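Local atomic coordinates of demethyldecarbamoylnovobiocin O-methyltransferase (Streptomyces caeruleus, PDB entry 2WK1), a protein that transfers a methyl group from S-adenosyl-L-methionine to the 4-hydroxyl of the noviose sugar in the penultimate step of novobiocin biosynthesis. Residues P148-D153 against G217-S222; A156-M161 against C248-D253; V111-W116 against T228-K233. All coordinates share one frame; numbering follows the deposited sequence.

The six segments follow one another as 111-116, 148-153, 156-161, 217-222, 228-233 and 248-253, so contact 1 is nested within contact 3, while contact 2 crosses both. Contacts 1 and 2 are neighbours, their centres about 9 Å apart, and they touch through D158 and the start of helix 220-230. Contact 3 lies deeper in the chain, its centre about 16 Å from that of contact 1 and 18 Å from that of contact 2. Contacts 1 and 3 use the start and the later part of helix 220-230, and both touch S-adenosyl-L-homocysteine. They thus place the pocket at the ends of the sheet strands, with helices 156-161 and 249-261 packed next to contact 1.

Contact 1. Residues P148-D153 against G217-S222; sequences PDVGED and GDLYES. With SAH (S-adenosyl-L-homocysteine), chain B; EDO (1,2-ethanediol), chain F.
The irregular loop 148-153 passes beside the turn 217-219 and the first turn of helix 220-230, and V150 and E221 lie 8.5 Å apart between their CA atoms, a spacing bridged by side chains. No direct hydrogen bond joins the two segments. The apolar centre is L219 CD1, which receives two neighbours. P148 and L219 reach toward each other, with P148 CG at the ring corner 3.7 Å from L219 CD1, whereas V150 slides past the leucine in the opposite direction and brings CG1 to 3.6 Å from L219 CD1. V150 CG1 stands beside its own backbone N, anti to the carbonyl carbon (chi1 -60°), and from there it also touches the glutamate: V150 CG1 lies 3.4 Å from E221 OE1. The same carboxylate oxygen takes part in a water bridge. One water donates to V150 O at 2.9 Å and to E221 OE1 at 2.8 Å, so loop and helix are joined through water beside the apolar contact. Within the loop, the backbone N of G151 bonds to D149 OD1 from above the carboxylate plane, forming an Asx turn that spans V150. At the inner end of the contact both segments reach the adenine of S-adenosyl-L-homocysteine. S222 OG donates a hydrogen bond of 2.8 Å to SAH N7, and P148 CD packs 3.6 Å from that same N7. G217, at the beginning of the second segment, donates its N-H to a bound 1,2-ethanediol that is probably from the crystallisation liquor. A loop following the second strand, 138-142, and a helix start following the fourth, 210-215, here close around the adenine, an arrangement in keeping with the cofactor site of Rossmann-like class I methyltransferases.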
loop_
_atom_site.group_PDB
_atom_site.type_symbol
_atom_site.label_atom_id
_atom_site.label_comp_id
_atom_site.label_asym_id
_atom_site.label_seq_id
_atom_site.Cartn_x
_atom_site.Cartn_y
_atom_site.Cartn_z
ATOM N N PRO A 148 6.315 -28.787 -7.068
ATOM C CA PRO A 148 6.771 -29.893 -7.926
ATOM C C PRO A 148 5.705 -30.954 -8.065
ATOM O O PRO A 148 4.891 -31.130 -7.158
ATOM C CB PRO A 148 7.977 -30.464 -7.164
ATOM C CG PRO A 148 7.705 -30.099 -5.701
ATOM C CD PRO A 148 7.061 -28.737 -5.785
ATOM N N ASP A 149 5.703 -31.621 -9.211
ATOM C CA ASP A 149 4.908 -32.811 -9.402
ATOM C C ASP A 149 5.682 -33.975 -8.793
ATOM O O ASP A 149 6.697 -34.390 -9.348
ATOM C CB ASP A 149 4.686 -33.027 -10.900
ATOM C CG ASP A 149 3.846 -34.250 -11.213
ATOM O OD1 ASP A 149 3.590 -35.067 -10.315
ATOM O OD2 ASP A 149 3.439 -34.377 -12.385
ATOM N N VAL A 150 5.231 -34.463 -7.636
ATOM C CA VAL A 150 6.014 -35.428 -6.861
ATOM C C VAL A 150 6.088 -36.810 -7.508
ATOM O O VAL A 150 6.980 -37.589 -7.168
ATOM C CB VAL A 150 5.536 -35.537 -5.376
ATOM C CG1 VAL A 150 5.651 -34.184 -4.681
ATOM C CG2 VAL A 150 4.134 -36.092 -5.249
ATOM N N GLY A 151 5.167 -37.087 -8.432
ATOM C CA GLY A 151 5.210 -38.318 -9.230
ATOM C C GLY A 151 4.854 -39.545 -8.419
ATOM O O GLY A 151 4.475 -39.459 -7.241
ATOM N N GLU A 152 5.009 -40.709 -9.050
ATOM C CA GLU A 152 4.590 -41.975 -8.443
ATOM C C GLU A 152 5.404 -42.370 -7.199
ATOM O O GLU A 152 4.914 -43.114 -6.340
ATOM C CB GLU A 152 4.619 -43.106 -9.494
ATOM C CG GLU A 152 6.023 -43.516 -9.947
ATOM C CD GLU A 152 6.020 -44.550 -11.079
ATOM O OE1 GLU A 152 4.997 -44.688 -11.794
ATOM O OE2 GLU A 152 7.059 -45.220 -11.256
ATOM N N ASP A 153 6.634 -41.879 -7.093
ATOM C CA ASP A 153 7.485 -42.183 -5.934
ATOM C C ASP A 153 7.410 -41.120 -4.810
ATOM O O ASP A 153 8.132 -41.206 -3.807
ATOM C CB ASP A 153 8.933 -42.381 -6.382
ATOM C CG ASP A 153 9.075 -43.455 -7.469
ATOM O OD1 ASP A 153 8.348 -44.481 -7.409
ATOM O OD2 ASP A 153 9.914 -43.267 -8.377
ATOM N N GLY A 217 6.080 -24.347 1.974
ATOM C CA GLY A 217 6.277 -25.150 0.771
ATOM C C GLY A 217 5.219 -26.188 0.468
ATOM O O GLY A 217 5.393 -26.971 -0.457
ATOM N N ASP A 218 4.137 -26.217 1.254
ATOM C CA ASP A 218 2.905 -26.986 0.974
ATOM C C ASP A 218 2.929 -28.518 0.988
ATOM O O ASP A 218 1.876 -29.103 1.127
ATOM C CB ASP A 218 2.277 -26.519 -0.350
ATOM C CG ASP A 218 1.529 -25.202 -0.225
ATOM O OD1 ASP A 218 0.852 -24.952 0.807
ATOM O OD2 ASP A 218 1.628 -24.407 -1.172
ATOM N N LEU A 219 4.095 -29.146 0.860
ATOM C CA LEU A 219 4.212 -30.607 0.771
ATOM C C LEU A 219 5.036 -31.193 1.879
ATOM O O LEU A 219 5.891 -30.513 2.440
ATOM C CB LEU A 219 4.933 -30.991 -0.527
ATOM C CG LEU A 219 4.364 -30.543 -1.851
ATOM C CD1 LEU A 219 5.287 -31.001 -2.995
ATOM C CD2 LEU A 219 2.990 -31.096 -1.969
ATOM N N TYR A 220 4.816 -32.471 2.163
ATOM C CA TYR A 220 5.681 -33.192 3.088
ATOM C C TYR A 220 7.120 -33.085 2.628
ATOM O O TYR A 220 8.024 -32.777 3.431
ATOM C CB TYR A 220 5.267 -34.660 3.184
ATOM C CG TYR A 220 6.215 -35.539 3.962
ATOM C CD1 TYR A 220 7.325 -36.106 3.354
ATOM C CD2 TYR A 220 5.995 -35.793 5.302
ATOM C CE1 TYR A 220 8.189 -36.921 4.068
ATOM C CE2 TYR A 220 6.841 -36.600 6.028
ATOM C CZ TYR A 220 7.946 -37.155 5.404
ATOM O OH TYR A 220 8.800 -37.984 6.115
ATOM N N GLU A 221 7.365 -33.359 1.347
ATOM C CA GLU A 221 8.753 -33.411 0.911
ATOM C C GLU A 221 9.448 -32.063 0.971
ATOM O O GLU A 221 10.611 -31.982 1.372
ATOM C CB GLU A 221 8.890 -34.083 -0.440
ATOM C CG GLU A 221 8.385 -33.409 -1.654
ATOM C CD GLU A 221 9.034 -34.072 -2.868
ATOM O OE1 GLU A 221 8.576 -35.161 -3.273
ATOM O OE2 GLU A 221 10.051 -33.545 -3.355
ATOM N N SER A 222 8.731 -31.012 0.602
ATOM C CA SER A 222 9.260 -29.676 0.661
ATOM C C SER A 222 9.605 -29.299 2.083
ATOM O O SER A 222 10.656 -28.706 2.341
ATOM C CB SER A 222 8.271 -28.684 0.078
ATOM O OG SER A 222 7.946 -29.000 -1.273
HETATM N N SAH B . 4.699 -17.625 1.357
HETATM C CA SAH B . 3.861 -17.272 0.161
HETATM C CB SAH B . 3.017 -18.476 -0.262
HETATM C CG SAH B . 3.839 -19.660 -0.752
HETATM S SD SAH B . 2.911 -20.673 -1.912
HETATM C C SAH B . 3.078 -16.014 0.416
HETATM O O SAH B . 2.056 -15.776 -0.239
HETATM O OXT SAH B . 3.518 -15.191 1.208
HETATM C "C5'" SAH B . 3.964 -22.131 -2.029
HETATM C "C4'" SAH B . 5.298 -21.841 -2.751
HETATM O "O4'" SAH B . 6.199 -22.947 -2.497
HETATM C "C3'" SAH B . 5.190 -21.665 -4.266
HETATM O "O3'" SAH B . 5.749 -20.414 -4.705
HETATM C "C2'" SAH B . 5.971 -22.881 -4.810
HETATM O "O2'" SAH B . 6.655 -22.659 -6.044
HETATM C "C1'" SAH B . 6.962 -23.190 -3.683
HETATM N N9 SAH B . 7.427 -24.574 -3.556
HETATM C C8 SAH B . 6.738 -25.577 -2.953
HETATM N N7 SAH B . 7.495 -26.699 -2.881
HETATM C C5 SAH B . 8.696 -26.390 -3.428
HETATM C C6 SAH B . 9.946 -27.084 -3.614
HETATM N N6 SAH B . 10.067 -28.346 -3.239
HETATM N N1 SAH B . 10.962 -26.417 -4.173
HETATM C C2 SAH B . 10.861 -25.121 -4.519
HETATM N N3 SAH B . 9.745 -24.397 -4.387
HETATM C C4 SAH B . 8.672 -24.995 -3.827
HETATM C C1 EDO F . 6.014 -25.802 5.659
HETATM O O1 EDO F . 6.721 -25.994 4.378
HETATM C C2 EDO F . 4.512 -26.147 5.661
HETATM O O2 EDO F . 3.722 -24.936 5.585
HETATM O O HOH W 1 9.023 -37.122 -5.212
#

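Contact 2. Residues A156-M161 against C248-D253; sequences AGDRKM and CPPCKD
Antiparallel helix packing brings G157 of helix 156-161 against P250 in the first turn of helix 249-261, with the short segment axes 9.5 Å apart at an angle of 159° between their directions. With no side chain on G157, its CA lies 5.5 Å from P250 CA, and G157 O lies 3.7 Å from P250 CG. The pyrrolidine ring is met by two further side chains. M161 reaches toward the ring end-on with its thioether: the bend at chi3 (-55°) places M161 CE 3.7 Å from P250 CG. D158 runs past the ring in the opposite direction, its OD1 resting 3.5 Å from P250 CB. The polar work of that carboxylate is directed to a third helix, since OD1 accepts from the backbone N of Y220 and OD2 from that of E221, holding the start of helix 220-230. D158, within helix 156-161, thus touches the starts of two other helices. On the other segment C248 occupies the N-cap position, and a disulfide of 2.2 Å between C248 SG and C251 SG staples the first turn of the helix that carries P250.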
loop_
_atom_site.group_PDB
_atom_site.type_symbol
_atom_site.label_atom_id
_atom_site.label_comp_id
_atom_site.label_asym_id
_atom_site.label_seq_id
_atom_site.Cartn_x
_atom_site.Cartn_y
_atom_site.Cartn_z
ATOM N N ALA A 156 3.043 -40.535 -0.013
ATOM C CA ALA A 156 1.659 -40.845 -0.337
ATOM C C ALA A 156 0.745 -39.641 -0.131
ATOM O O ALA A 156 -0.095 -39.337 -0.963
ATOM C CB ALA A 156 1.176 -42.055 0.495
ATOM N N GLY A 157 0.937 -38.923 0.968
ATOM C CA GLY A 157 0.109 -37.753 1.258
ATOM C C GLY A 157 0.283 -36.637 0.245
ATOM O O GLY A 157 -0.669 -35.930 -0.074
ATOM N N ASP A 158 1.492 -36.500 -0.290
ATOM C CA ASP A 158 1.758 -35.487 -1.309
ATOM C C ASP A 158 1.120 -35.893 -2.625
ATOM O O ASP A 158 0.534 -35.054 -3.315
ATOM C CB ASP A 158 3.268 -35.300 -1.520
ATOM C CG ASP A 158 3.946 -34.568 -0.381
ATOM O OD1 ASP A 158 3.232 -33.984 0.480
ATOM O OD2 ASP A 158 5.213 -34.563 -0.361
ATOM N N ARG A 159 1.222 -37.184 -2.968
ATOM C CA ARG A 159 0.624 -37.679 -4.220
ATOM C C ARG A 159 -0.874 -37.458 -4.236
ATOM O O ARG A 159 -1.439 -37.017 -5.255
ATOM C CB ARG A 159 0.910 -39.171 -4.417
ATOM C CG ARG A 159 2.365 -39.501 -4.653
ATOM C CD ARG A 159 2.605 -40.954 -5.195
ATOM N NE ARG A 159 1.676 -41.950 -4.652
ATOM C CZ ARG A 159 1.929 -42.774 -3.633
ATOM N NH1 ARG A 159 3.098 -42.747 -2.993
ATOM N NH2 ARG A 159 0.995 -43.642 -3.237
ATOM N N LYS A 160 -1.519 -37.740 -3.111
ATOM C CA LYS A 160 -2.967 -37.600 -3.003
ATOM C C LYS A 160 -3.447 -36.167 -3.197
ATOM O O LYS A 160 -4.535 -35.933 -3.735
ATOM C CB LYS A 160 -3.477 -38.150 -1.659
ATOM C CG LYS A 160 -4.996 -38.440 -1.620
ATOM C CD LYS A 160 -5.479 -38.829 -0.203
ATOM C CE LYS A 160 -6.969 -39.190 -0.175
ATOM N NZ LYS A 160 -7.510 -39.327 1.223
ATOM N N MET A 161 -2.649 -35.198 -2.758
ATOM C CA MET A 161 -3.026 -33.782 -2.879
ATOM C C MET A 161 -2.922 -33.250 -4.309
ATOM O O MET A 161 -3.686 -32.361 -4.685
ATOM C CB MET A 161 -2.170 -32.903 -1.954
ATOM C CG MET A 161 -2.480 -33.081 -0.477
ATOM S SD MET A 161 -1.674 -31.869 0.587
ATOM C CE MET A 161 0.075 -32.024 0.164
ATOM N N CYS A 248 -2.998 -29.142 7.189
ATOM C CA CYS A 248 -2.239 -29.803 6.124
ATOM C C CYS A 248 -1.633 -31.085 6.651
ATOM O O CYS A 248 -0.582 -31.059 7.272
ATOM C CB CYS A 248 -1.111 -28.918 5.595
ATOM S SG CYS A 248 -0.120 -29.711 4.282
ATOM N N PRO A 249 -2.304 -32.232 6.438
ATOM C CA PRO A 249 -1.792 -33.461 7.023
ATOM C C PRO A 249 -0.343 -33.805 6.668
ATOM O O PRO A 249 0.414 -34.163 7.583
ATOM C CB PRO A 249 -2.783 -34.527 6.525
ATOM C CG PRO A 249 -4.039 -33.787 6.241
ATOM C CD PRO A 249 -3.618 -32.425 5.803
ATOM N N PRO A 250 0.062 -33.648 5.389
ATOM C CA PRO A 250 1.448 -34.022 5.086
ATOM C C PRO A 250 2.471 -33.072 5.696
ATOM O O PRO A 250 3.554 -33.489 6.081
ATOM C CB PRO A 250 1.491 -34.005 3.557
ATOM C CG PRO A 250 0.065 -34.309 3.137
ATOM C CD PRO A 250 -0.731 -33.496 4.149
ATOM N N CYS A 251 2.122 -31.792 5.812
ATOM C CA CYS A 251 3.026 -30.826 6.406
ATOM C C CYS A 251 3.135 -31.084 7.894
ATOM O O CYS A 251 4.224 -31.037 8.477
ATOM C CB CYS A 251 2.502 -29.402 6.145
ATOM S SG CYS A 251 1.929 -29.024 4.438
ATOM N N LYS A 252 1.992 -31.353 8.530
ATOM C CA LYS A 252 1.956 -31.731 9.930
ATOM C C LYS A 252 2.803 -32.992 10.178
ATOM O O LYS A 252 3.586 -33.052 11.115
ATOM C CB LYS A 252 0.492 -31.940 10.357
ATOM C CG LYS A 252 0.263 -32.011 11.849
ATOM C CD LYS A 252 -1.206 -32.294 12.281
ATOM C CE LYS A 252 -2.143 -31.116 12.183
ATOM N NZ LYS A 252 -3.606 -31.426 12.372
ATOM N N ASP A 253 2.685 -33.969 9.285
ATOM C CA ASP A 253 3.516 -35.169 9.384
ATOM C C ASP A 253 5.023 -34.851 9.368
ATOM O O ASP A 253 5.779 -35.359 10.182
ATOM C CB ASP A 253 3.261 -36.130 8.217
ATOM C CG ASP A 253 1.921 -36.849 8.255
ATOM O OD1 ASP A 253 1.209 -36.823 9.257
ATOM O OD2 ASP A 253 1.568 -37.453 7.213
#

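Contact 3. Residues V111-W116 against T228-K233; sequences VETGVW and TNLYPK. With SAH (S-adenosyl-L-homocysteine), chain B.
Methyl groups alone meet where T113 faces L230, and the flat groups lie at the far end of segment 111-116, on the cofactor: the W116 indole is approached obliquely by SAH O, 3.5 Å from W116 CE3. W116 CB lies beside the amino-acid part of the ligand, and with CG anti to the amide nitrogen (chi1 -168°) the CE3 corner of the indole comes to the carboxylate. The backbone N of W116 donates to SAH O3' at 3.1 Å, a bent bond with an N-H...O angle of 140°. The amino group SAH N donates to G114 O at 2.9 Å and lies 2.7 Å from E112 OE2, an oxygen also in a salt bridge with R214. The end of strand 109-113 and the glycine-bearing loop 114-116 after it are probably the counterpart of the glycine-rich cofactor motif of Rossmann-like methyltransferases. Across the core, T113 CG2 and L230 CD1 meet tip to tip at 3.9 Å, and V111 CG1 lies more loosely, 4.3 Å from L230 CD1. Strand 109-113 runs between strands 138-142 and 210-215; V111 and T113 turn toward helix 220-230, with L213 packing on both V111 and L230, whereas E112 points away from it, and its side chain packs on A120 and C121 of helix 119-130.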
loop_
_atom_site.group_PDB
_atom_site.type_symbol
_atom_site.label_atom_id
_atom_site.label_comp_id
_atom_site.label_asym_id
_atom_site.label_seq_id
_atom_site.Cartn_x
_atom_site.Cartn_y
_atom_site.Cartn_z
ATOM N N VAL A 111 14.919 -16.211 6.122
ATOM C CA VAL A 111 14.600 -16.954 4.913
ATOM C C VAL A 111 13.157 -17.354 4.862
ATOM O O VAL A 111 12.579 -17.685 5.898
ATOM C CB VAL A 111 15.506 -18.194 4.778
ATOM C CG1 VAL A 111 15.301 -19.168 5.916
ATOM C CG2 VAL A 111 15.304 -18.882 3.414
ATOM N N GLU A 112 12.575 -17.336 3.671
ATOM C CA GLU A 112 11.324 -18.002 3.400
ATOM C C GLU A 112 11.525 -19.033 2.321
ATOM O O GLU A 112 12.123 -18.741 1.275
ATOM C CB GLU A 112 10.234 -17.042 2.949
ATOM C CG GLU A 112 8.878 -17.766 2.995
ATOM C CD GLU A 112 7.681 -16.923 2.603
ATOM O OE1 GLU A 112 7.841 -16.145 1.658
ATOM O OE2 GLU A 112 6.586 -17.063 3.236
ATOM N N THR A 113 11.085 -20.252 2.601
ATOM C CA THR A 113 11.068 -21.338 1.648
ATOM C C THR A 113 9.659 -21.512 1.115
ATOM O O THR A 113 8.805 -22.079 1.777
ATOM C CB THR A 113 11.643 -22.652 2.232
ATOM O OG1 THR A 113 10.935 -23.018 3.415
ATOM C CG2 THR A 113 13.091 -22.502 2.569
ATOM N N GLY A 114 9.391 -20.935 -0.051
ATOM C CA GLY A 114 8.091 -20.927 -0.695
ATOM C C GLY A 114 7.514 -19.547 -0.585
ATOM O O GLY A 114 6.971 -19.187 0.455
ATOM N N VAL A 115 7.618 -18.780 -1.668
ATOM C CA VAL A 115 7.408 -17.341 -1.605
ATOM C C VAL A 115 6.258 -16.793 -2.461
ATOM O O VAL A 115 5.846 -15.659 -2.256
ATOM C CB VAL A 115 8.709 -16.589 -1.943
ATOM C CG1 VAL A 115 9.884 -17.189 -1.150
ATOM C CG2 VAL A 115 8.977 -16.536 -3.455
ATOM N N TRP A 116 5.789 -17.563 -3.439
ATOM C CA TRP A 116 4.720 -17.106 -4.346
ATOM C C TRP A 116 5.074 -15.731 -4.923
ATOM O O TRP A 116 6.135 -15.608 -5.548
ATOM C CB TRP A 116 3.355 -17.144 -3.638
ATOM C CG TRP A 116 2.189 -16.983 -4.532
ATOM C CD1 TRP A 116 1.936 -17.699 -5.663
ATOM C CD2 TRP A 116 1.034 -16.152 -4.317
ATOM N NE1 TRP A 116 0.723 -17.342 -6.196
ATOM C CE2 TRP A 116 0.144 -16.392 -5.400
ATOM C CE3 TRP A 116 0.682 -15.197 -3.353
ATOM C CZ2 TRP A 116 -1.078 -15.742 -5.507
ATOM C CZ3 TRP A 116 -0.547 -14.571 -3.462
ATOM C CH2 TRP A 116 -1.406 -14.836 -4.537
ATOM N N THR A 228 15.500 -30.387 7.199
ATOM C CA THR A 228 16.736 -31.148 7.286
ATOM C C THR A 228 17.946 -30.273 6.934
ATOM O O THR A 228 18.993 -30.365 7.568
ATOM C CB THR A 228 16.722 -32.416 6.432
ATOM O OG1 THR A 228 16.495 -32.124 5.081
ATOM C CG2 THR A 228 15.719 -33.372 6.908
ATOM N N ASN A 229 17.800 -29.427 5.933
ATOM C CA ASN A 229 18.921 -28.608 5.465
ATOM C C ASN A 229 19.092 -27.300 6.217
ATOM O O ASN A 229 20.214 -26.822 6.339
ATOM C CB ASN A 229 18.746 -28.331 3.978
ATOM C CG ASN A 229 19.010 -29.571 3.156
ATOM O OD1 ASN A 229 20.151 -30.064 3.123
ATOM N ND2 ASN A 229 17.982 -30.090 2.491
ATOM N N LEU A 230 17.990 -26.697 6.697
ATOM C CA LEU A 230 18.076 -25.368 7.283
ATOM C C LEU A 230 17.888 -25.285 8.781
ATOM O O LEU A 230 18.411 -24.352 9.398
ATOM C CB LEU A 230 17.124 -24.387 6.598
ATOM C CG LEU A 230 17.305 -24.187 5.081
ATOM C CD1 LEU A 230 16.364 -23.136 4.554
ATOM C CD2 LEU A 230 18.752 -23.833 4.705
ATOM N N TYR A 231 17.187 -26.228 9.408
ATOM C CA TYR A 231 17.037 -26.124 10.856
ATOM C C TYR A 231 18.371 -26.100 11.622
ATOM O O TYR A 231 18.525 -25.315 12.566
ATOM C CB TYR A 231 16.129 -27.203 11.428
ATOM C CG TYR A 231 15.924 -26.991 12.903
ATOM C CD1 TYR A 231 15.135 -25.938 13.336
ATOM C CD2 TYR A 231 16.567 -27.771 13.862
ATOM C CE1 TYR A 231 14.928 -25.678 14.656
ATOM C CE2 TYR A 231 16.333 -27.511 15.237
ATOM C CZ TYR A 231 15.505 -26.446 15.594
ATOM O OH TYR A 231 15.159 -26.098 16.901
ATOM N N PRO A 232 19.370 -26.873 11.168
ATOM C CA PRO A 232 20.642 -26.804 11.890
ATOM C C PRO A 232 21.317 -25.428 11.884
ATOM O O PRO A 232 22.227 -25.199 12.679
ATOM C CB PRO A 232 21.513 -27.834 11.157
ATOM C CG PRO A 232 20.567 -28.808 10.611
ATOM C CD PRO A 232 19.364 -27.977 10.201
ATOM N N LYS A 233 20.898 -24.538 10.981
ATOM C CA LYS A 233 21.433 -23.178 10.900
ATOM C C LYS A 233 20.744 -22.194 11.839
ATOM O O LYS A 233 21.229 -21.079 12.020
ATOM C CB LYS A 233 21.280 -22.653 9.480
ATOM C CG LYS A 233 21.991 -23.486 8.457
ATOM C CD LYS A 233 21.884 -22.863 7.072
ATOM C CE LYS A 233 22.361 -23.784 5.964
ATOM N NZ LYS A 233 23.817 -24.075 6.099
HETATM N N SAH B . 4.699 -17.625 1.357
HETATM C CA SAH B . 3.861 -17.272 0.161
HETATM C CB SAH B . 3.017 -18.476 -0.262
HETATM C CG SAH B . 3.839 -19.660 -0.752
HETATM S SD SAH B . 2.911 -20.673 -1.912
HETATM C C SAH B . 3.078 -16.014 0.416
HETATM O O SAH B . 2.056 -15.776 -0.239
HETATM O OXT SAH B . 3.518 -15.191 1.208
HETATM C "C5'" SAH B . 3.964 -22.131 -2.029
HETATM C "C4'" SAH B . 5.298 -21.841 -2.751
HETATM O "O4'" SAH B . 6.199 -22.947 -2.497
HETATM C "C3'" SAH B . 5.190 -21.665 -4.266
HETATM O "O3'" SAH B . 5.749 -20.414 -4.705
HETATM C "C2'" SAH B . 5.971 -22.881 -4.810
HETATM O "O2'" SAH B . 6.655 -22.659 -6.044
HETATM C "C1'" SAH B . 6.962 -23.190 -3.683
HETATM N N9 SAH B . 7.427 -24.574 -3.556
HETATM C C8 SAH B . 6.738 -25.577 -2.953
HETATM N N7 SAH B . 7.495 -26.699 -2.881
HETATM C C5 SAH B . 8.696 -26.390 -3.428
HETATM C C6 SAH B . 9.946 -27.084 -3.614
HETATM N N6 SAH B . 10.067 -28.346 -3.239
HETATM N N1 SAH B . 10.962 -26.417 -4.173
HETATM C C2 SAH B . 10.861 -25.121 -4.519
HETATM N N3 SAH B . 9.745 -24.397 -4.387
HETATM C C4 SAH B . 8.672 -24.995 -3.827
#